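Local structure of coclaurine N-methyltransferase (Coptis japonica, 6GKV) at residues Q60-T65 with Y206-R211; I194-L199 with L223-I228; F200-N205 with G254-P259; T232-Y237 with I258-F263. The protein catalyses the N-methylation of coclaurine and related tetrahydroisoquinolines, using S-adenosyl-L-methionine as methyl donor, in alkaloid biosynthesis. One frame throughout, in Å; residues are numbered along the deposited sequence.

Contact 1: Q60-T65 with Y206-R211; sequences QMKIAT and YELLLR
The side chain of I63 packs on L208 and L209, with no hydrogen bond across the contact, and the flat groups of 206-211 lie beside this seam. The guanidinium of R211 has the carboxylate of E207 in plane at its edge, where NH2 donates to OE2 over 3.2 Å in a salt bridge bent to 140° at the hydrogen. R59 and D270 are further salt-bridge partners, of E207 and R211 respectively. The Y206 ring meets F264 and F267 edge-to-face. Helix 206-215 links strand 191-197 to strand 221-230 as the helical part of a beta-alpha-beta crossover in the Rossmann-like methyltransferase fold. Its N-cap residue N205 accepts from L208 N through OD1 and donates through ND2 to M61 O, tying the loop to the helix start. With CG1 beside its own backbone N (chi1 -71°), I63 brings this branch 3.7 Å from L208 CB, and CD1 continues over the helix backbone, 4.0 Å from L209 N. The other branch, CG2, meets L209 CD1 at 3.8 Å, the two side chains crossing at about a right angle. Towards the outside, K62 folds round until NZ lies 4.4 Å from L208 CD1.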
# COMPACT_ATOMS: atom_id res chain seq x y z
N GLN A 60 9.52 16.75 5.09
CA GLN A 60 10.16 17.96 5.61
C GLN A 60 11.69 17.95 5.56
O GLN A 60 12.32 18.97 5.80
CB GLN A 60 9.71 18.21 7.04
CG GLN A 60 8.28 18.68 7.11
CD GLN A 60 7.74 18.67 8.51
OE1 GLN A 60 8.17 17.87 9.35
NE2 GLN A 60 6.84 19.58 8.78
N MET A 61 12.28 16.80 5.27
CA MET A 61 13.74 16.71 5.24
C MET A 61 14.27 17.28 3.93
O MET A 61 13.51 17.87 3.16
CB MET A 61 14.17 15.25 5.43
CG MET A 61 13.87 14.72 6.82
SD MET A 61 14.39 13.00 7.10
CE MET A 61 13.70 12.72 8.73
N LYS A 62 15.56 17.13 3.67
CA LYS A 62 16.10 17.40 2.34
C LYS A 62 16.17 16.09 1.60
O LYS A 62 15.87 15.05 2.17
CB LYS A 62 17.47 18.07 2.41
CG LYS A 62 17.47 19.53 1.97
CD LYS A 62 16.86 19.69 0.55
CE LYS A 62 17.70 18.98 -0.51
NZ LYS A 62 17.07 19.02 -1.86
N ILE A 63 16.55 16.12 0.32
CA ILE A 63 16.58 14.89 -0.48
C ILE A 63 17.48 13.81 0.12
O ILE A 63 17.11 12.63 0.17
CB ILE A 63 17.02 15.19 -1.92
CG1 ILE A 63 15.92 15.95 -2.67
CG2 ILE A 63 17.37 13.88 -2.65
CD1 ILE A 63 16.27 16.35 -4.12
N ALA A 64 18.65 14.21 0.58
CA ALA A 64 19.59 13.27 1.21
C ALA A 64 20.40 13.93 2.30
O ALA A 64 20.65 15.14 2.26
CB ALA A 64 20.52 12.68 0.17
N THR A 65 20.78 13.12 3.29
CA THR A 65 21.74 13.55 4.30
C THR A 65 22.96 12.63 4.24
O THR A 65 22.92 11.56 3.62
CB THR A 65 21.14 13.52 5.72
OG1 THR A 65 20.86 12.17 6.11
CG2 THR A 65 19.86 14.34 5.77
N TYR A 206 11.55 11.88 -0.36
CA TYR A 206 11.19 11.21 -1.60
C TYR A 206 10.28 12.04 -2.48
O TYR A 206 10.30 11.93 -3.71
CB TYR A 206 10.51 9.89 -1.27
CG TYR A 206 11.39 8.85 -0.62
CD1 TYR A 206 12.61 8.50 -1.17
CD2 TYR A 206 10.98 8.21 0.54
CE1 TYR A 206 13.41 7.54 -0.57
CE2 TYR A 206 11.77 7.25 1.14
CZ TYR A 206 12.98 6.92 0.59
OH TYR A 206 13.76 5.95 1.19
N GLU A 207 9.46 12.88 -1.87
CA GLU A 207 8.62 13.78 -2.65
C GLU A 207 9.50 14.74 -3.49
O GLU A 207 9.21 14.96 -4.67
CB GLU A 207 7.67 14.57 -1.72
CG GLU A 207 6.85 15.66 -2.42
CD GLU A 207 6.19 16.63 -1.44
OE1 GLU A 207 5.79 16.20 -0.35
OE2 GLU A 207 6.08 17.83 -1.77
N LEU A 208 10.57 15.27 -2.89
CA LEU A 208 11.47 16.18 -3.63
C LEU A 208 12.29 15.42 -4.67
O LEU A 208 12.39 15.85 -5.81
CB LEU A 208 12.40 16.95 -2.69
CG LEU A 208 11.76 18.09 -1.89
CD1 LEU A 208 12.78 18.79 -1.01
CD2 LEU A 208 11.07 19.11 -2.80
N LEU A 209 12.83 14.28 -4.29
CA LEU A 209 13.58 13.44 -5.23
C LEU A 209 12.74 12.98 -6.44
O LEU A 209 13.20 13.06 -7.58
CB LEU A 209 14.13 12.21 -4.50
CG LEU A 209 15.06 11.37 -5.36
CD1 LEU A 209 16.19 12.26 -5.87
CD2 LEU A 209 15.61 10.22 -4.59
N LEU A 210 11.52 12.49 -6.19
CA LEU A 210 10.64 12.05 -7.28
C LEU A 210 10.11 13.22 -8.12
O LEU A 210 9.88 13.07 -9.33
CB LEU A 210 9.48 11.20 -6.73
CG LEU A 210 9.93 9.77 -6.38
CD1 LEU A 210 8.87 9.00 -5.62
CD2 LEU A 210 10.38 8.97 -7.62
N ARG A 211 9.91 14.39 -7.50
CA ARG A 211 9.58 15.57 -8.29
C ARG A 211 10.69 15.82 -9.32
O ARG A 211 10.42 16.03 -10.51
CB ARG A 211 9.35 16.80 -7.41
CG ARG A 211 8.79 18.04 -8.17
CD ARG A 211 8.41 19.18 -7.21
NE ARG A 211 7.68 18.69 -6.04
CZ ARG A 211 6.38 18.36 -6.03
NH1 ARG A 211 5.65 18.49 -7.13
NH2 ARG A 211 5.81 17.91 -4.92

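Contact 2: I194-L199 with L223-I228; sequences ILVIEL and LFLEHI. With SAH (S-adenosyl-L-homocysteine), chain C; F2W (6,7-dimethoxy-2-methyl-1,2,3,4-tetrahydroisoquinolin-2-ium), chain D.
I194 opens the in-register parallel pairing with L223, its O accepting F224 N at 2.9 Å almost in line with the carbonyl (171° at the oxygen). On the same face its CG2 meets L223 CD1. L195 turns to the other face and lays CD2 on F224 CB at 3.7 Å. V196 N donates to F224 O, V196 O accepts E226 N, and CB packs against L225 CD1. I197 CD1 reaches the edge of the F224 ring, while I197 O accepts a hydrogen bond from the amino N of SAH at 3.0 Å. At E198 phi turns positive (62°), yet E198 N still donates to E226 O. Its extended side chain runs beside that of E226, bringing the two OE2 atoms to 2.7 Å, and OE1 accepts from F2W NAH at 2.8 Å. An alanine here is likely to leave the ligand's ammonium without its acidic partner and C94 N without this acceptor. L199 CD1 lies against the SAH ribose, and a water accepts from L199 N and donates to E226 O. Y115 and H346 hold E226 OE1. Strands 126-130 and 342-350 flank the pair; helix 104-118 covers the face of I197 and E226, helix 206-215 that of I194 and L223.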
# COMPACT_ATOMS: atom_id res chain seq x y z
N ILE A 194 13.96 5.69 -17.11
CA ILE A 194 14.83 5.95 -16.00
C ILE A 194 14.79 4.76 -15.08
O ILE A 194 13.73 4.35 -14.61
CB ILE A 194 14.43 7.20 -15.24
CG1 ILE A 194 14.41 8.39 -16.20
CG2 ILE A 194 15.40 7.44 -14.06
CD1 ILE A 194 13.82 9.63 -15.59
N LEU A 195 15.96 4.20 -14.83
CA LEU A 195 16.09 3.02 -14.00
C LEU A 195 16.78 3.39 -12.71
O LEU A 195 17.84 4.01 -12.73
CB LEU A 195 16.87 1.95 -14.74
CG LEU A 195 16.28 1.60 -16.10
CD1 LEU A 195 17.26 0.77 -16.89
CD2 LEU A 195 14.99 0.85 -15.90
N VAL A 196 16.18 3.03 -11.59
CA VAL A 196 16.74 3.33 -10.28
C VAL A 196 16.83 2.07 -9.43
O VAL A 196 15.84 1.64 -8.85
CB VAL A 196 15.89 4.38 -9.53
CG1 VAL A 196 16.61 4.79 -8.23
CG2 VAL A 196 15.66 5.61 -10.40
N ILE A 197 18.02 1.48 -9.35
CA ILE A 197 18.20 0.23 -8.62
C ILE A 197 18.86 0.44 -7.25
O ILE A 197 20.08 0.56 -7.15
CB ILE A 197 19.01 -0.79 -9.43
CG1 ILE A 197 18.45 -0.87 -10.85
CG2 ILE A 197 18.99 -2.19 -8.75
CD1 ILE A 197 16.97 -1.18 -10.90
N GLU A 198 18.03 0.47 -6.22
CA GLU A 198 18.47 0.50 -4.82
C GLU A 198 19.28 1.75 -4.54
O GLU A 198 20.43 1.68 -4.15
CB GLU A 198 19.26 -0.78 -4.48
CG GLU A 198 18.37 -2.03 -4.50
CD GLU A 198 19.06 -3.29 -4.03
OE1 GLU A 198 20.09 -3.19 -3.31
OE2 GLU A 198 18.59 -4.38 -4.39
N LEU A 199 18.65 2.90 -4.73
CA LEU A 199 19.28 4.19 -4.50
C LEU A 199 18.56 4.94 -3.39
O LEU A 199 19.18 5.57 -2.54
CB LEU A 199 19.29 5.03 -5.77
CG LEU A 199 19.71 6.49 -5.60
CD1 LEU A 199 21.21 6.59 -5.36
CD2 LEU A 199 19.28 7.33 -6.80
N LEU A 223 9.44 5.22 -15.35
CA LEU A 223 10.38 5.14 -14.25
C LEU A 223 10.30 3.75 -13.63
O LEU A 223 9.24 3.36 -13.14
CB LEU A 223 10.08 6.20 -13.19
CG LEU A 223 10.88 6.00 -11.90
CD1 LEU A 223 12.36 6.11 -12.20
CD2 LEU A 223 10.48 6.99 -10.79
N PHE A 224 11.39 2.99 -13.66
CA PHE A 224 11.41 1.70 -12.97
C PHE A 224 12.28 1.74 -11.71
O PHE A 224 13.46 2.16 -11.74
CB PHE A 224 11.90 0.59 -13.89
CG PHE A 224 12.02 -0.74 -13.19
CD1 PHE A 224 10.89 -1.50 -12.90
CD2 PHE A 224 13.25 -1.23 -12.80
CE1 PHE A 224 10.99 -2.72 -12.24
CE2 PHE A 224 13.36 -2.44 -12.14
CZ PHE A 224 12.23 -3.19 -11.86
N LEU A 225 11.71 1.31 -10.59
CA LEU A 225 12.38 1.36 -9.29
C LEU A 225 12.50 0.01 -8.59
O LEU A 225 11.54 -0.72 -8.49
CB LEU A 225 11.63 2.32 -8.37
CG LEU A 225 12.09 2.33 -6.91
CD1 LEU A 225 13.47 2.90 -6.86
CD2 LEU A 225 11.14 3.14 -6.05
N GLU A 226 13.69 -0.28 -8.08
CA GLU A 226 13.87 -1.39 -7.15
C GLU A 226 14.38 -0.86 -5.80
O GLU A 226 15.34 -0.07 -5.75
CB GLU A 226 14.84 -2.44 -7.70
CG GLU A 226 15.02 -3.66 -6.77
CD GLU A 226 16.10 -4.64 -7.23
OE1 GLU A 226 15.82 -5.46 -8.13
OE2 GLU A 226 17.22 -4.60 -6.71
N HIS A 227 13.73 -1.30 -4.72
CA HIS A 227 14.22 -1.01 -3.39
C HIS A 227 14.00 -2.21 -2.52
O HIS A 227 13.00 -2.90 -2.65
CB HIS A 227 13.53 0.19 -2.78
CG HIS A 227 12.05 0.03 -2.64
ND1 HIS A 227 11.46 -0.38 -1.46
CD2 HIS A 227 11.04 0.24 -3.51
CE1 HIS A 227 10.15 -0.41 -1.62
NE2 HIS A 227 9.87 -0.04 -2.85
N ILE A 228 14.94 -2.48 -1.62
CA ILE A 228 14.70 -3.54 -0.68
C ILE A 228 13.65 -2.99 0.29
O ILE A 228 13.47 -1.77 0.36
CB ILE A 228 16.01 -3.97 0.02
CG1 ILE A 228 16.74 -2.76 0.59
CG2 ILE A 228 16.91 -4.66 -0.98
CD1 ILE A 228 16.29 -2.35 1.96
N SAH C . 22.63 0.51 -8.80
CA SAH C . 23.89 -0.21 -8.63
CB SAH C . 24.45 0.00 -7.23
CG SAH C . 23.42 0.16 -6.12
SD SAH C . 24.21 0.64 -4.56
C SAH C . 23.73 -1.70 -8.88
O SAH C . 22.59 -2.17 -8.89
OXT SAH C . 24.70 -2.44 -9.07
C5' SAH C . 23.66 2.37 -4.67
C4' SAH C . 24.29 3.17 -5.82
O4' SAH C . 23.83 4.51 -5.79
C3' SAH C . 25.81 3.22 -5.73
O3' SAH C . 26.34 3.17 -7.03
C2' SAH C . 26.12 4.59 -5.17
O2' SAH C . 27.35 5.02 -5.70
C1' SAH C . 24.93 5.41 -5.66
N9 SAH C . 24.60 6.55 -4.79
C8 SAH C . 24.37 6.55 -3.43
N7 SAH C . 24.10 7.82 -3.04
C5 SAH C . 24.15 8.63 -4.13
C6 SAH C . 23.96 10.01 -4.31
N6 SAH C . 23.67 10.81 -3.28
N1 SAH C . 24.09 10.55 -5.57
C2 SAH C . 24.41 9.74 -6.65
N3 SAH C . 24.59 8.38 -6.46
C4 SAH C . 24.46 7.84 -5.23
CAM F2W D . 23.60 -6.50 2.89
OAK F2W D . 22.45 -5.78 3.38
CAB F2W D . 22.11 -4.78 2.50
CAA F2W D . 22.78 -4.56 1.29
CAF F2W D . 22.35 -3.50 0.49
CAJ F2W D . 22.93 -3.23 -0.74
CAI F2W D . 22.78 -1.78 -1.31
NAH F2W D . 21.32 -1.57 -1.39
CAO F2W D . 21.24 -0.12 -1.66
CAG F2W D . 20.99 -1.69 0.04
CAE F2W D . 21.26 -2.76 0.83
CAD F2W D . 20.62 -2.96 2.05
CAC F2W D . 21.02 -4.00 2.86
OAL F2W D . 20.47 -4.30 4.08
CAN F2W D . 19.33 -3.53 4.53
O HOH W 1 15.79 2.40 -4.69

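Contact 3: F200-N205 with G254-P259; sequences FEHMKN and GTMIIP. With SAH (S-adenosyl-L-homocysteine), chain C.
Two hydrogen bonds join E201 and H202 to the chain at T255-I257. I257 N donates to E201 O at 2.8 Å, in the carbonyl plane; H202 ND1 donates to T255 O at 3.0 Å, and that oxygen lies at the imidazole edge, in plane. Each acceptor oxygen also receives a weaker CA-H...O contact, E201 O from M256 CA and T255 O from H202 CA. T255 O is thus met by ring and backbone of the same histidine; the bond at ND1 and a second between NE2 and Y75 OH, one on each ring nitrogen, probably hold the ring's rotation. Segment 200-205 follows shortly after the C-terminal end of strand 191-197, where the Rossmann-like methyltransferase fold carries its cofactor; H202 and M203 line the SAH pocket, M203 CE lying 3.7 Å from the adenine N6. H202 belongs to the F2W pocket as well. Among the van der Waals and sulfur contacts, M256 bends back so that SD sits obliquely to the H202 ring, 4.7 Å from its centroid, and reaches E201 CB. I257, with CG1 beside its backbone N (chi1 -81°), sends CD1 to M203 O at 3.6 Å and to K204 CD; the folded lysine brings NZ to 3.6 Å from I257 CG1.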
# COMPACT_ATOMS: atom_id res chain seq x y z
N PHE A 200 17.23 4.84 -3.41
CA PHE A 200 16.35 5.58 -2.50
C PHE A 200 16.57 5.29 -1.04
O PHE A 200 16.31 6.14 -0.20
CB PHE A 200 14.87 5.28 -2.84
CG PHE A 200 14.35 6.05 -4.02
CD1 PHE A 200 15.20 6.45 -5.05
CD2 PHE A 200 13.01 6.42 -4.08
CE1 PHE A 200 14.72 7.19 -6.14
CE2 PHE A 200 12.52 7.16 -5.17
CZ PHE A 200 13.37 7.55 -6.20
N GLU A 201 17.05 4.08 -0.75
CA GLU A 201 17.41 3.68 0.61
C GLU A 201 18.40 4.64 1.30
O GLU A 201 18.50 4.68 2.53
CB GLU A 201 17.99 2.26 0.62
CG GLU A 201 16.96 1.15 0.28
CD GLU A 201 16.97 0.75 -1.19
OE1 GLU A 201 17.10 1.63 -2.05
OE2 GLU A 201 16.87 -0.46 -1.48
N HIS A 202 19.14 5.40 0.48
CA HIS A 202 20.12 6.39 0.94
C HIS A 202 19.57 7.81 0.96
O HIS A 202 20.22 8.74 1.43
CB HIS A 202 21.34 6.35 0.03
CG HIS A 202 22.05 5.04 0.03
ND1 HIS A 202 22.54 4.46 1.18
CD2 HIS A 202 22.38 4.20 -0.98
CE1 HIS A 202 23.13 3.32 0.88
NE2 HIS A 202 23.05 3.14 -0.43
N MET A 203 18.37 7.96 0.41
CA MET A 203 17.73 9.26 0.32
C MET A 203 16.79 9.45 1.48
O MET A 203 16.62 8.54 2.28
CB MET A 203 16.99 9.41 -1.00
CG MET A 203 17.82 9.04 -2.21
SD MET A 203 19.22 10.15 -2.47
CE MET A 203 20.57 8.98 -2.62
N LYS A 204 16.17 10.62 1.56
CA LYS A 204 15.25 10.94 2.63
C LYS A 204 13.94 11.47 2.06
O LYS A 204 12.95 10.75 1.99
CB LYS A 204 15.86 11.97 3.59
CG LYS A 204 17.13 11.50 4.27
CD LYS A 204 16.90 10.21 5.05
CE LYS A 204 18.16 9.78 5.82
NZ LYS A 204 18.06 8.35 6.22
N ASN A 205 13.95 12.74 1.65
CA ASN A 205 12.75 13.38 1.13
C ASN A 205 12.40 12.91 -0.29
O ASN A 205 12.84 13.51 -1.29
CB ASN A 205 12.89 14.90 1.15
CG ASN A 205 11.59 15.61 0.80
OD1 ASN A 205 10.77 15.10 0.04
ND2 ASN A 205 11.40 16.80 1.37
N GLY A 254 22.49 6.93 10.09
CA GLY A 254 21.73 7.86 9.29
C GLY A 254 21.95 7.83 7.78
O GLY A 254 21.72 8.85 7.11
N THR A 255 22.38 6.70 7.23
CA THR A 255 22.56 6.61 5.78
C THR A 255 21.58 5.66 5.10
O THR A 255 21.62 5.50 3.88
CB THR A 255 23.99 6.11 5.37
OG1 THR A 255 24.31 4.92 6.09
CG2 THR A 255 25.04 7.17 5.64
N MET A 256 20.73 5.00 5.90
CA MET A 256 19.84 3.97 5.38
C MET A 256 18.42 4.08 5.89
O MET A 256 18.19 4.37 7.07
CB MET A 256 20.38 2.57 5.72
CG MET A 256 21.47 2.09 4.78
SD MET A 256 20.73 1.26 3.36
CE MET A 256 19.35 0.53 4.18
N ILE A 257 17.47 3.86 4.98
CA ILE A 257 16.05 3.71 5.31
C ILE A 257 15.55 2.36 4.79
O ILE A 257 15.92 1.93 3.69
CB ILE A 257 15.19 4.85 4.72
CG1 ILE A 257 15.27 6.11 5.58
CG2 ILE A 257 13.75 4.47 4.67
CD1 ILE A 257 14.52 7.28 4.97
N ILE A 258 14.75 1.67 5.60
CA ILE A 258 14.06 0.48 5.13
C ILE A 258 12.59 0.80 4.87
O ILE A 258 11.81 0.95 5.83
CB ILE A 258 14.15 -0.69 6.13
CG1 ILE A 258 15.60 -0.90 6.55
CG2 ILE A 258 13.54 -1.95 5.52
CD1 ILE A 258 16.50 -1.33 5.41
N PRO A 259 12.22 0.96 3.59
CA PRO A 259 10.81 1.27 3.30
C PRO A 259 9.90 0.03 3.44
O PRO A 259 10.36 -1.10 3.39
CB PRO A 259 10.83 1.78 1.84
CG PRO A 259 12.29 1.71 1.37
CD PRO A 259 13.03 0.81 2.36
N SAH C . 22.63 0.51 -8.80
CA SAH C . 23.89 -0.21 -8.63
CB SAH C . 24.45 0.00 -7.23
CG SAH C . 23.42 0.16 -6.12
SD SAH C . 24.21 0.64 -4.56
C SAH C . 23.73 -1.70 -8.88
O SAH C . 22.59 -2.17 -8.89
OXT SAH C . 24.70 -2.44 -9.07
C5' SAH C . 23.66 2.37 -4.67
C4' SAH C . 24.29 3.17 -5.82
O4' SAH C . 23.83 4.51 -5.79
C3' SAH C . 25.81 3.22 -5.73
O3' SAH C . 26.34 3.17 -7.03
C2' SAH C . 26.12 4.59 -5.17
O2' SAH C . 27.35 5.02 -5.70
C1' SAH C . 24.93 5.41 -5.66
N9 SAH C . 24.60 6.55 -4.79
C8 SAH C . 24.37 6.55 -3.43
N7 SAH C . 24.10 7.82 -3.04
C5 SAH C . 24.15 8.63 -4.13
C6 SAH C . 23.96 10.01 -4.31
N6 SAH C . 23.67 10.81 -3.28
N1 SAH C . 24.09 10.55 -5.57
C2 SAH C . 24.41 9.74 -6.65
N3 SAH C . 24.59 8.38 -6.46
C4 SAH C . 24.46 7.84 -5.23

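Contact 4: T232-Y237 with I258-F263; sequences TFAYHY and IPSASF
Y235 and I258 form the heart of the tight part of this contact, an antiparallel hydrogen-bonded pair with both bonds at 2.7 Å: Y235 N to I258 O, and I258 N to Y235 O. The tyrosine stands with CG between its backbone N and carbonyl carbon (chi1 56°), which lays the ring alongside the isoleucine. I258 CB sits over one face, 3.9 Å from the centroid and shifted toward the rim near CE1, in a CH-pi contact. CG1 lies 3.8 Å from Y235 CZ and also touches Y237 CD1, so the one branch touches both rings. Y235 OH hydrogen-bonds to W342 NE1. An alanine in place of Y235 would probably open a gap beside I258 and leave the W342 indole N-H without this acceptor. A234 is tightly packed too, its CB meeting S260 N at 3.2 Å and F263 CE1 at 3.6 Å. The looser, partly solvent-exposed side is at T232, where S260 CB rests near T232 O. A type I turn, S260 to F263, follows, and its A261 packs on Y44 of the second subunit. Two backbone bonds and the ring face together are consistent with I258 being held in place as an apolar wall of the F2W pocket.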
# COMPACT_ATOMS: atom_id res chain seq x y z
N THR A 232 5.78 -5.00 5.45
CA THR A 232 4.72 -4.26 6.14
C THR A 232 5.11 -2.90 6.71
O THR A 232 4.43 -1.90 6.45
CB THR A 232 4.18 -5.10 7.26
OG1 THR A 232 3.78 -6.35 6.70
CG2 THR A 232 3.02 -4.42 7.96
N PHE A 233 6.17 -2.85 7.52
CA PHE A 233 6.52 -1.60 8.16
C PHE A 233 7.72 -0.92 7.51
O PHE A 233 8.37 -1.48 6.62
CB PHE A 233 6.73 -1.77 9.68
CG PHE A 233 7.72 -2.86 10.08
CD1 PHE A 233 9.09 -2.61 10.10
CD2 PHE A 233 7.28 -4.09 10.55
CE1 PHE A 233 9.99 -3.59 10.50
CE2 PHE A 233 8.18 -5.08 10.96
CZ PHE A 233 9.54 -4.82 10.93
N ALA A 234 7.97 0.32 7.90
CA ALA A 234 9.06 1.07 7.32
C ALA A 234 9.83 1.73 8.45
O ALA A 234 9.26 1.98 9.52
CB ALA A 234 8.54 2.11 6.32
N TYR A 235 11.12 2.01 8.23
CA TYR A 235 11.90 2.64 9.30
C TYR A 235 13.27 3.16 8.90
O TYR A 235 13.96 2.59 8.04
CB TYR A 235 12.07 1.67 10.48
CG TYR A 235 12.70 0.32 10.17
CD1 TYR A 235 12.00 -0.65 9.45
CD2 TYR A 235 13.97 0.00 10.63
CE1 TYR A 235 12.57 -1.89 9.18
CE2 TYR A 235 14.54 -1.23 10.36
CZ TYR A 235 13.83 -2.18 9.64
OH TYR A 235 14.38 -3.40 9.38
N HIS A 236 13.62 4.29 9.51
CA HIS A 236 15.01 4.77 9.51
C HIS A 236 15.90 3.66 10.06
O HIS A 236 15.53 3.03 11.06
CB HIS A 236 15.18 6.02 10.38
CG HIS A 236 14.57 7.27 9.83
ND1 HIS A 236 15.16 8.01 8.82
CD2 HIS A 236 13.47 7.97 10.21
CE1 HIS A 236 14.42 9.08 8.57
NE2 HIS A 236 13.39 9.08 9.40
N TYR A 237 17.04 3.39 9.44
CA TYR A 237 17.93 2.37 10.02
C TYR A 237 18.72 3.03 11.16
O TYR A 237 19.88 3.40 10.99
CB TYR A 237 18.83 1.69 8.95
CG TYR A 237 18.92 0.19 9.24
CD1 TYR A 237 17.81 -0.43 9.77
CD2 TYR A 237 20.05 -0.60 8.96
CE1 TYR A 237 17.80 -1.74 10.08
CE2 TYR A 237 20.03 -1.99 9.26
CZ TYR A 237 18.89 -2.54 9.83
OH TYR A 237 18.75 -3.87 10.18
N ILE A 258 14.75 1.67 5.60
CA ILE A 258 14.06 0.48 5.13
C ILE A 258 12.59 0.80 4.87
O ILE A 258 11.81 0.95 5.83
CB ILE A 258 14.15 -0.69 6.13
CG1 ILE A 258 15.60 -0.90 6.55
CG2 ILE A 258 13.54 -1.95 5.52
CD1 ILE A 258 16.50 -1.33 5.41
N PRO A 259 12.22 0.96 3.59
CA PRO A 259 10.81 1.27 3.30
C PRO A 259 9.90 0.03 3.44
O PRO A 259 10.36 -1.10 3.39
CB PRO A 259 10.83 1.78 1.84
CG PRO A 259 12.29 1.71 1.37
CD PRO A 259 13.03 0.81 2.36
N SER A 260 8.62 0.25 3.67
CA SER A 260 7.61 -0.80 3.45
C SER A 260 7.55 -1.11 1.98
O SER A 260 7.94 -0.29 1.14
CB SER A 260 6.24 -0.34 3.92
OG SER A 260 5.95 0.89 3.28
N ALA A 261 7.04 -2.29 1.66
CA ALA A 261 6.83 -2.62 0.26
C ALA A 261 5.84 -1.64 -0.38
O ALA A 261 5.92 -1.39 -1.58
CB ALA A 261 6.34 -4.05 0.11
N SER A 262 4.95 -1.07 0.43
CA SER A 262 3.93 -0.11 -0.04
C SER A 262 4.37 1.34 -0.12
O SER A 262 3.54 2.21 -0.41
CB SER A 262 2.72 -0.15 0.90
OG SER A 262 3.06 0.54 2.11
N PHE A 263 5.64 1.62 0.15
CA PHE A 263 6.04 2.95 0.60
C PHE A 263 5.88 4.04 -0.46
O PHE A 263 5.35 5.12 -0.19
CB PHE A 263 7.50 2.94 1.12
CG PHE A 263 7.78 4.00 2.16
CD1 PHE A 263 7.14 3.96 3.39
CD2 PHE A 263 8.66 5.04 1.91
CE1 PHE A 263 7.38 4.94 4.35
CE2 PHE A 263 8.91 6.04 2.87
CZ PHE A 263 8.27 6.00 4.07

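How the contacts relate
Contact 3 joins the other three. It lies about 10 Å, centre to centre, from contact 1, with I63 O probably accepting K204 N at 2.6 Å, and 10 Å from contact 4, with which it shares I258 and P259; M256 O and Y237 N, 2.8 Å apart, probably extend the pairing of strands 235-236 and 257-258. Toward contact 2, 13 Å away, E201 OE2 probably accepts I228 N at 2.8 Å, and I228 CD1 touches I258 CD1. Contacts 2 and 3 both touch SAH and F2W, and contact 4 reaches F2W through I258. Contact 1 stands further back, the side chain of I63 being about 7 Å from SAH, and packs on contact 2 through L210 and L223.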